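Local coordinates for putative cytochrome P450 154A1 (PDB 1ODO), which binds an iron protoporphyrin IX and, in this model, 4-phenyl-1H-imidazole within the largely helical fold of the cytochrome P450 family, at residues 36-41 against 292-297; 253-258 against 376-381; 298-301 against 307-310. All blocks are in the same frame, centred on the assembly; numbering follows the deposited sequence.

Interaction 1 of 3, residues 36-41 against 292-297. With HEM (protoporphyrin IX containing Fe), chain B.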
# COMPACT_ATOMS: atom_id res chain seq x y z
N LEU A 36 -15.60 -4.17 -9.40
CA LEU A 36 -15.88 -3.18 -10.43
C LEU A 36 -16.16 -3.79 -11.80
O LEU A 36 -15.68 -3.31 -12.83
CB LEU A 36 -14.73 -2.17 -10.52
CG LEU A 36 -14.75 -1.07 -9.45
CD1 LEU A 36 -14.42 -1.65 -8.08
CD2 LEU A 36 -13.74 0.02 -9.81
N GLY A 37 -16.95 -4.87 -11.82
CA GLY A 37 -17.27 -5.51 -13.09
C GLY A 37 -16.47 -6.74 -13.46
O GLY A 37 -16.84 -7.45 -14.40
N VAL A 38 -15.37 -6.99 -12.76
CA VAL A 38 -14.54 -8.15 -13.06
C VAL A 38 -14.74 -9.17 -11.94
O VAL A 38 -14.59 -8.83 -10.76
CB VAL A 38 -13.03 -7.78 -13.14
CG1 VAL A 38 -12.18 -9.05 -13.13
CG2 VAL A 38 -12.77 -6.99 -14.42
N GLN A 39 -15.10 -10.40 -12.30
CA GLN A 39 -15.31 -11.44 -11.30
C GLN A 39 -14.02 -12.19 -11.02
O GLN A 39 -13.28 -12.54 -11.94
CB GLN A 39 -16.40 -12.42 -11.75
CG GLN A 39 -17.78 -11.80 -11.90
CD GLN A 39 -17.91 -10.93 -13.13
OE1 GLN A 39 -17.77 -11.40 -14.25
NE2 GLN A 39 -18.18 -9.64 -12.92
N ALA A 40 -13.75 -12.43 -9.75
CA ALA A 40 -12.53 -13.14 -9.37
C ALA A 40 -12.70 -13.86 -8.05
O ALA A 40 -13.65 -13.62 -7.31
CB ALA A 40 -11.38 -12.15 -9.27
N TRP A 41 -11.75 -14.73 -7.76
CA TRP A 41 -11.77 -15.48 -6.52
C TRP A 41 -11.09 -14.69 -5.42
O TRP A 41 -9.88 -14.48 -5.47
CB TRP A 41 -11.04 -16.81 -6.67
CG TRP A 41 -11.77 -17.83 -7.49
CD1 TRP A 41 -11.53 -18.14 -8.80
CD2 TRP A 41 -12.82 -18.68 -7.05
NE1 TRP A 41 -12.38 -19.15 -9.19
CE2 TRP A 41 -13.18 -19.50 -8.14
CE3 TRP A 41 -13.50 -18.84 -5.83
CZ2 TRP A 41 -14.20 -20.47 -8.06
CZ3 TRP A 41 -14.51 -19.81 -5.74
CH2 TRP A 41 -14.85 -20.61 -6.86
N LEU A 292 -5.66 -7.01 -3.27
CA LEU A 292 -4.63 -6.79 -4.29
C LEU A 292 -4.95 -7.35 -5.67
O LEU A 292 -4.88 -8.55 -5.89
CB LEU A 292 -3.30 -7.36 -3.79
CG LEU A 292 -1.96 -6.91 -4.41
CD1 LEU A 292 -1.84 -7.37 -5.86
CD2 LEU A 292 -1.87 -5.39 -4.32
N PRO A 293 -5.33 -6.48 -6.61
CA PRO A 293 -5.63 -6.94 -7.97
C PRO A 293 -4.29 -6.99 -8.72
O PRO A 293 -3.50 -6.05 -8.63
CB PRO A 293 -6.55 -5.86 -8.50
CG PRO A 293 -6.03 -4.63 -7.85
CD PRO A 293 -5.72 -5.07 -6.43
N LEU A 294 -4.00 -8.07 -9.44
CA LEU A 294 -4.86 -9.24 -9.57
C LEU A 294 -3.93 -10.38 -9.99
O LEU A 294 -2.83 -10.13 -10.49
CB LEU A 294 -5.91 -8.98 -10.65
CG LEU A 294 -7.15 -9.87 -10.75
CD1 LEU A 294 -7.95 -9.78 -9.45
CD2 LEU A 294 -8.00 -9.42 -11.94
N ARG A 295 -4.35 -11.62 -9.77
CA ARG A 295 -3.54 -12.77 -10.15
C ARG A 295 -4.40 -13.70 -10.99
O ARG A 295 -5.62 -13.58 -10.99
CB ARG A 295 -3.01 -13.48 -8.91
CG ARG A 295 -1.78 -12.81 -8.31
CD ARG A 295 -1.29 -13.55 -7.07
NE ARG A 295 0.05 -13.13 -6.66
CZ ARG A 295 0.32 -12.00 -6.01
NH1 ARG A 295 -0.64 -11.15 -5.69
NH2 ARG A 295 1.58 -11.72 -5.68
N TYR A 296 -3.76 -14.63 -11.70
CA TYR A 296 -4.49 -15.57 -12.54
C TYR A 296 -3.96 -16.99 -12.42
O TYR A 296 -2.78 -17.20 -12.18
CB TYR A 296 -4.42 -15.10 -14.00
CG TYR A 296 -4.41 -13.60 -14.11
CD1 TYR A 296 -3.21 -12.89 -14.15
CD2 TYR A 296 -5.60 -12.88 -14.02
CE1 TYR A 296 -3.20 -11.49 -14.08
CE2 TYR A 296 -5.60 -11.49 -13.95
CZ TYR A 296 -4.40 -10.81 -13.98
OH TYR A 296 -4.41 -9.43 -13.85
N ALA A 297 -4.85 -17.96 -12.60
CA ALA A 297 -4.46 -19.35 -12.51
C ALA A 297 -3.84 -19.77 -13.84
O ALA A 297 -4.48 -19.66 -14.89
CB ALA A 297 -5.67 -20.22 -12.20
CHA HEM B . 4.14 -4.47 -3.70
CHB HEM B . 7.07 -0.67 -3.26
CHC HEM B . 4.85 0.59 0.83
CHD HEM B . 1.92 -3.19 0.37
C1A HEM B . 5.15 -3.57 -3.95
C2A HEM B . 6.06 -3.60 -5.09
C3A HEM B . 6.88 -2.54 -4.97
C4A HEM B . 6.51 -1.82 -3.76
CMA HEM B . 8.01 -2.11 -5.92
CAA HEM B . 6.05 -4.67 -6.20
CBA HEM B . 6.84 -5.92 -5.76
CGA HEM B . 6.88 -7.06 -6.78
O1A HEM B . 5.82 -7.23 -7.47
O2A HEM B . 7.91 -7.73 -6.86
C1B HEM B . 6.73 0.00 -2.13
C2B HEM B . 7.37 1.22 -1.67
C3B HEM B . 6.75 1.58 -0.51
C4B HEM B . 5.72 0.60 -0.25
CMB HEM B . 8.54 1.93 -2.40
CAB HEM B . 7.03 2.80 0.40
CBB HEM B . 8.40 2.78 1.08
C1C HEM B . 3.85 -0.35 1.07
C2C HEM B . 2.94 -0.32 2.22
C3C HEM B . 2.11 -1.38 2.09
C4C HEM B . 2.50 -2.06 0.88
CMC HEM B . 3.00 0.78 3.33
CAC HEM B . 0.94 -1.86 2.98
CBC HEM B . 1.19 -1.93 4.49
C1D HEM B . 2.25 -3.87 -0.77
C2D HEM B . 1.58 -5.05 -1.27
C3D HEM B . 2.20 -5.41 -2.42
C4D HEM B . 3.27 -4.46 -2.63
CMD HEM B . 0.38 -5.73 -0.59
CAD HEM B . 1.81 -6.58 -3.33
CBD HEM B . 2.07 -8.01 -2.82
CGD HEM B . 1.53 -8.95 -3.87
O1D HEM B . 0.51 -9.61 -3.62
O2D HEM B . 2.15 -8.98 -4.97
NA HEM B . 5.45 -2.49 -3.16
NB HEM B . 5.72 -0.35 -1.24
NC HEM B . 3.57 -1.43 0.27
ND HEM B . 3.29 -3.51 -1.62
FE HEM B . 4.50 -1.96 -1.43
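L294 meets V38 and A40 through its two methyl branches, CD2 and CD1. The two segments are not neighbours in their sheet. Strand 314-317 runs between them, and the CA atoms of A40 and L294 are 8.6 Å apart. No hydrogen bond joins the segments, so only apolar side chains bridge the gap. The peptide bond between P293 and L294 is cis. The CB of L294 points toward segment 36-41. CG stands anti to the backbone N (chi1 -164°) and carries the chain further that way. There it forks. CD1 reaches the methyl of A40, with CD1 of L294 4.2 Å from CB of A40. CD2 comes up to one branch of V38, with CD2 of L294 4.4 Å from CG1 of V38. These are loose van der Waals contacts between buried groups.

The next residue, R295, serves the heme. Its chain is extended from CG to NE and presents one edge of the guanidinium to a propionate, whose carbon CGD lies in the guanidinium plane. NH1 of R295 donates to O1D of HEM at 2.8 Å, and NH2 of R295 donates to O2D of HEM at 2.9 Å (N-H...O angle 157°). Two bonds to one carboxylate restrict its rotation, and the positive charge probably stabilises its anionic form. L292 adds an apolar touch to the same propionate arm, with CD2 of L292 4.0 Å from CAD of HEM. Strand 292-297 thus brings its sheet up to the heme pocket of this P450 fold. L294 also packs on P314 and L316 of strand 314-317 and on V82 of helix 80-83. A40 shares P314, while strand 30-35 pairs with strand 38-43 through V33 and A40.

Interaction 2 of 3, residues 253-258 against 376-381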
# COMPACT_ATOMS: atom_id res chain seq x y z
N GLN A 253 -3.56 4.92 10.50
CA GLN A 253 -4.09 3.86 11.35
C GLN A 253 -3.34 3.66 12.66
O GLN A 253 -3.96 3.47 13.71
CB GLN A 253 -4.13 2.54 10.57
CG GLN A 253 -5.05 2.56 9.35
CD GLN A 253 -6.53 2.63 9.72
OE1 GLN A 253 -6.89 2.65 10.89
NE2 GLN A 253 -7.38 2.67 8.70
N ALA A 254 -2.01 3.71 12.62
CA ALA A 254 -1.22 3.53 13.84
C ALA A 254 -1.54 4.63 14.84
O ALA A 254 -1.80 4.37 16.01
CB ALA A 254 0.28 3.52 13.52
N VAL A 255 -1.52 5.88 14.38
CA VAL A 255 -1.81 7.00 15.26
C VAL A 255 -3.24 6.92 15.79
O VAL A 255 -3.47 7.05 16.99
CB VAL A 255 -1.61 8.35 14.55
CG1 VAL A 255 -2.03 9.49 15.47
CG2 VAL A 255 -0.16 8.51 14.15
N HIS A 256 -4.19 6.70 14.89
CA HIS A 256 -5.59 6.62 15.29
C HIS A 256 -5.83 5.54 16.35
O HIS A 256 -6.61 5.73 17.28
CB HIS A 256 -6.48 6.36 14.07
CG HIS A 256 -7.95 6.43 14.38
ND1 HIS A 256 -8.68 5.33 14.77
CD2 HIS A 256 -8.80 7.48 14.40
CE1 HIS A 256 -9.93 5.70 15.01
NE2 HIS A 256 -10.03 7.00 14.80
N THR A 257 -5.15 4.40 16.20
CA THR A 257 -5.31 3.32 17.16
C THR A 257 -4.77 3.75 18.53
O THR A 257 -5.42 3.53 19.55
CB THR A 257 -4.58 2.05 16.70
OG1 THR A 257 -5.23 1.53 15.53
CG2 THR A 257 -4.59 0.99 17.78
N LEU A 258 -3.60 4.37 18.54
CA LEU A 258 -3.00 4.81 19.79
C LEU A 258 -3.82 5.90 20.47
O LEU A 258 -3.74 6.06 21.69
CB LEU A 258 -1.57 5.32 19.55
CG LEU A 258 -0.54 4.30 19.07
CD1 LEU A 258 0.70 5.01 18.56
CD2 LEU A 258 -0.19 3.34 20.20
N PRO A 376 3.25 14.38 24.11
CA PRO A 376 2.73 13.30 24.96
C PRO A 376 1.24 13.41 25.26
O PRO A 376 0.61 12.44 25.68
CB PRO A 376 3.59 13.41 26.22
CG PRO A 376 3.87 14.88 26.30
CD PRO A 376 4.20 15.22 24.86
N ASP A 377 0.67 14.60 25.04
CA ASP A 377 -0.75 14.82 25.29
C ASP A 377 -1.59 14.80 24.02
O ASP A 377 -2.74 15.24 24.01
CB ASP A 377 -0.97 16.15 26.01
CG ASP A 377 -0.47 16.12 27.45
OD1 ASP A 377 -0.59 17.16 28.13
OD2 ASP A 377 0.04 15.06 27.89
N LEU A 378 -1.01 14.29 22.93
CA LEU A 378 -1.72 14.22 21.66
C LEU A 378 -3.06 13.52 21.85
O LEU A 378 -3.15 12.53 22.58
CB LEU A 378 -0.88 13.44 20.65
CG LEU A 378 -1.44 13.30 19.23
CD1 LEU A 378 -1.42 14.66 18.54
CD2 LEU A 378 -0.60 12.30 18.45
N ARG A 379 -4.11 14.03 21.21
CA ARG A 379 -5.44 13.44 21.32
C ARG A 379 -6.34 13.85 20.17
O ARG A 379 -6.09 14.86 19.50
CB ARG A 379 -6.09 13.86 22.64
CG ARG A 379 -6.36 15.36 22.72
CD ARG A 379 -6.94 15.75 24.08
NE ARG A 379 -7.28 17.17 24.14
CZ ARG A 379 -6.40 18.16 24.00
NH1 ARG A 379 -5.11 17.88 23.80
NH2 ARG A 379 -6.80 19.42 24.08
N LEU A 380 -7.39 13.07 19.92
CA LEU A 380 -8.32 13.38 18.84
C LEU A 380 -9.00 14.71 19.17
O LEU A 380 -9.34 14.96 20.33
CB LEU A 380 -9.38 12.29 18.70
CG LEU A 380 -8.91 10.93 18.18
CD1 LEU A 380 -10.03 9.91 18.30
CD2 LEU A 380 -8.47 11.08 16.73
N ALA A 381 -9.18 15.55 18.16
CA ALA A 381 -9.81 16.85 18.35
C ALA A 381 -11.23 16.67 18.88
O ALA A 381 -11.71 17.48 19.69
CB ALA A 381 -9.85 17.62 17.03
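V255 turns CG1 anti to its backbone N (chi1 176°) and reaches L378, whose CG is also anti to N (chi1 -178°). These torsions turn a methyl of each toward the other, where a helix meets a small sheet of the P450 fold. Helix 247-260 is probably the second half of the long helix that runs past the heme in this family. R379 and L380 form an outer strand of a three-stranded antiparallel sheet that also holds strands 138-139 and 402-404. The contact is apolar and light, and no hydrogen bond crosses it. CG1 of V255 lies 4.3 Å from CD2 of L378, in a region that helix 357-374 also lines: L368 touches V255, and L371 and F372 touch L378. Strand 402-404 pairs with this strand, L404 by backbone hydrogen bonds with R379. R379 itself turns its guanidinium to the outside of this contact, where its NH1 is hydrogen-bonded to the backbone O of H406.

H256 starts by pointing away from the sheet, but its ring comes back nearer to it. The ring also meets the ring of H398, with planes at about 30°. CD2 of L380 comes obliquely to the H256 ring, 4.3 Å from CD2 of H256.

Interaction 3 of 3, residues 298-301 against 307-310; sequences VTDI and RTIA
I301 and I309 pair by two backbone hydrogen bonds in a short two-stranded beta hairpin near the surface of the P450 fold. The donors sit differently to the two carbonyl planes. The N of I309 lies in the carbonyl plane of I301, and the bond is nearly straight: N of I309 to O of I301 is 2.8 Å, with an N-H...O angle of 175°. The return bond is less regular. N of I301 is 2.9 Å from O of I309, and this donor is tilted 23° from the carbonyl plane. Together they make a hydrogen-bonded antiparallel pair. The side chains of the pair lie on the same face, where their CB atoms are 4.1 Å apart. I301 also touches V58 there, and I309 touches L303 and W41.

D300 and T308 meet beside this pair, their side chains slanting across one another, with CB of D300 3.9 Å from CG2 of T308. The carboxylate of D300 passes beside A310, and its OD1 accepts a hydrogen bond from the backbone N of R311. R307 leads off to a salt bridge with D305. Finally, O of I301 has a second, weaker donor: the CA of T308 makes a C-H...O contact with it at 3.5 Å.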
# COMPACT_ATOMS: atom_id res chain seq x y z
N VAL A 298 -2.60 -20.24 -13.80
CA VAL A 298 -1.91 -20.67 -15.00
C VAL A 298 -2.47 -22.02 -15.44
O VAL A 298 -2.44 -22.38 -16.62
CB VAL A 298 -0.39 -20.80 -14.74
CG1 VAL A 298 0.32 -21.25 -16.01
CG2 VAL A 298 0.16 -19.47 -14.25
N THR A 299 -3.01 -22.76 -14.47
CA THR A 299 -3.60 -24.07 -14.71
C THR A 299 -4.71 -24.24 -13.68
O THR A 299 -4.82 -23.45 -12.75
CB THR A 299 -2.55 -25.19 -14.54
OG1 THR A 299 -3.11 -26.44 -14.97
CG2 THR A 299 -2.14 -25.31 -13.07
N ASP A 300 -5.54 -25.27 -13.85
CA ASP A 300 -6.63 -25.49 -12.89
C ASP A 300 -6.03 -25.68 -11.50
O ASP A 300 -4.99 -26.34 -11.35
CB ASP A 300 -7.42 -26.75 -13.25
CG ASP A 300 -8.38 -26.54 -14.41
OD1 ASP A 300 -8.48 -25.42 -14.94
OD2 ASP A 300 -9.04 -27.53 -14.79
N ILE A 301 -6.67 -25.10 -10.50
CA ILE A 301 -6.21 -25.21 -9.12
C ILE A 301 -7.37 -25.67 -8.22
O ILE A 301 -8.45 -25.08 -8.24
CB ILE A 301 -5.70 -23.85 -8.59
CG1 ILE A 301 -4.51 -23.38 -9.44
CG2 ILE A 301 -5.30 -23.98 -7.12
CD1 ILE A 301 -4.02 -21.99 -9.10
N ARG A 307 -14.08 -27.26 -5.05
CA ARG A 307 -14.35 -26.43 -6.21
C ARG A 307 -13.02 -26.20 -6.91
O ARG A 307 -11.96 -26.53 -6.37
CB ARG A 307 -15.01 -25.11 -5.81
CG ARG A 307 -16.50 -25.26 -5.52
CD ARG A 307 -17.16 -23.91 -5.32
NE ARG A 307 -16.65 -23.24 -4.13
CZ ARG A 307 -16.94 -21.99 -3.81
NH1 ARG A 307 -17.74 -21.26 -4.59
NH2 ARG A 307 -16.44 -21.46 -2.70
N THR A 308 -13.07 -25.63 -8.11
CA THR A 308 -11.85 -25.38 -8.86
C THR A 308 -11.66 -23.96 -9.39
O THR A 308 -12.61 -23.33 -9.86
CB THR A 308 -11.79 -26.31 -10.11
OG1 THR A 308 -11.83 -27.68 -9.69
CG2 THR A 308 -10.52 -26.05 -10.92
N ILE A 309 -10.43 -23.46 -9.30
CA ILE A 309 -10.14 -22.14 -9.81
C ILE A 309 -9.67 -22.57 -11.19
O ILE A 309 -8.57 -23.10 -11.35
CB ILE A 309 -8.97 -21.46 -9.07
CG1 ILE A 309 -9.38 -21.12 -7.64
CG2 ILE A 309 -8.57 -20.18 -9.82
CD1 ILE A 309 -8.32 -20.35 -6.86
N ALA A 310 -10.53 -22.38 -12.18
CA ALA A 310 -10.22 -22.77 -13.56
C ALA A 310 -9.07 -21.97 -14.17
O ALA A 310 -8.86 -20.81 -13.83
CB ALA A 310 -11.47 -22.63 -14.43

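Overall arrangement
Interaction 1 is the buried one, interaction 2 is partly buried and interaction 3 lies at the surface. Their chemistry follows. The first two rest on a few apolar side chains and have no hydrogen bond between their segments, whereas 298-301 and 307-310 are held by backbone hydrogen bonds. Interactions 1 and 3 are neighbours, about 14 Å apart between centres. Strand 292-297 is followed directly in the chain by V298, and the two contacts touch: A297 packs on I309 and A310, and W41 on R307 and T308. Interaction 2 lies across the chain's centre, about 36 Å from interaction 1 between centres, and joins a helix to a separate small sheet. Among the three, interaction 1 alone includes residues of the heme pocket.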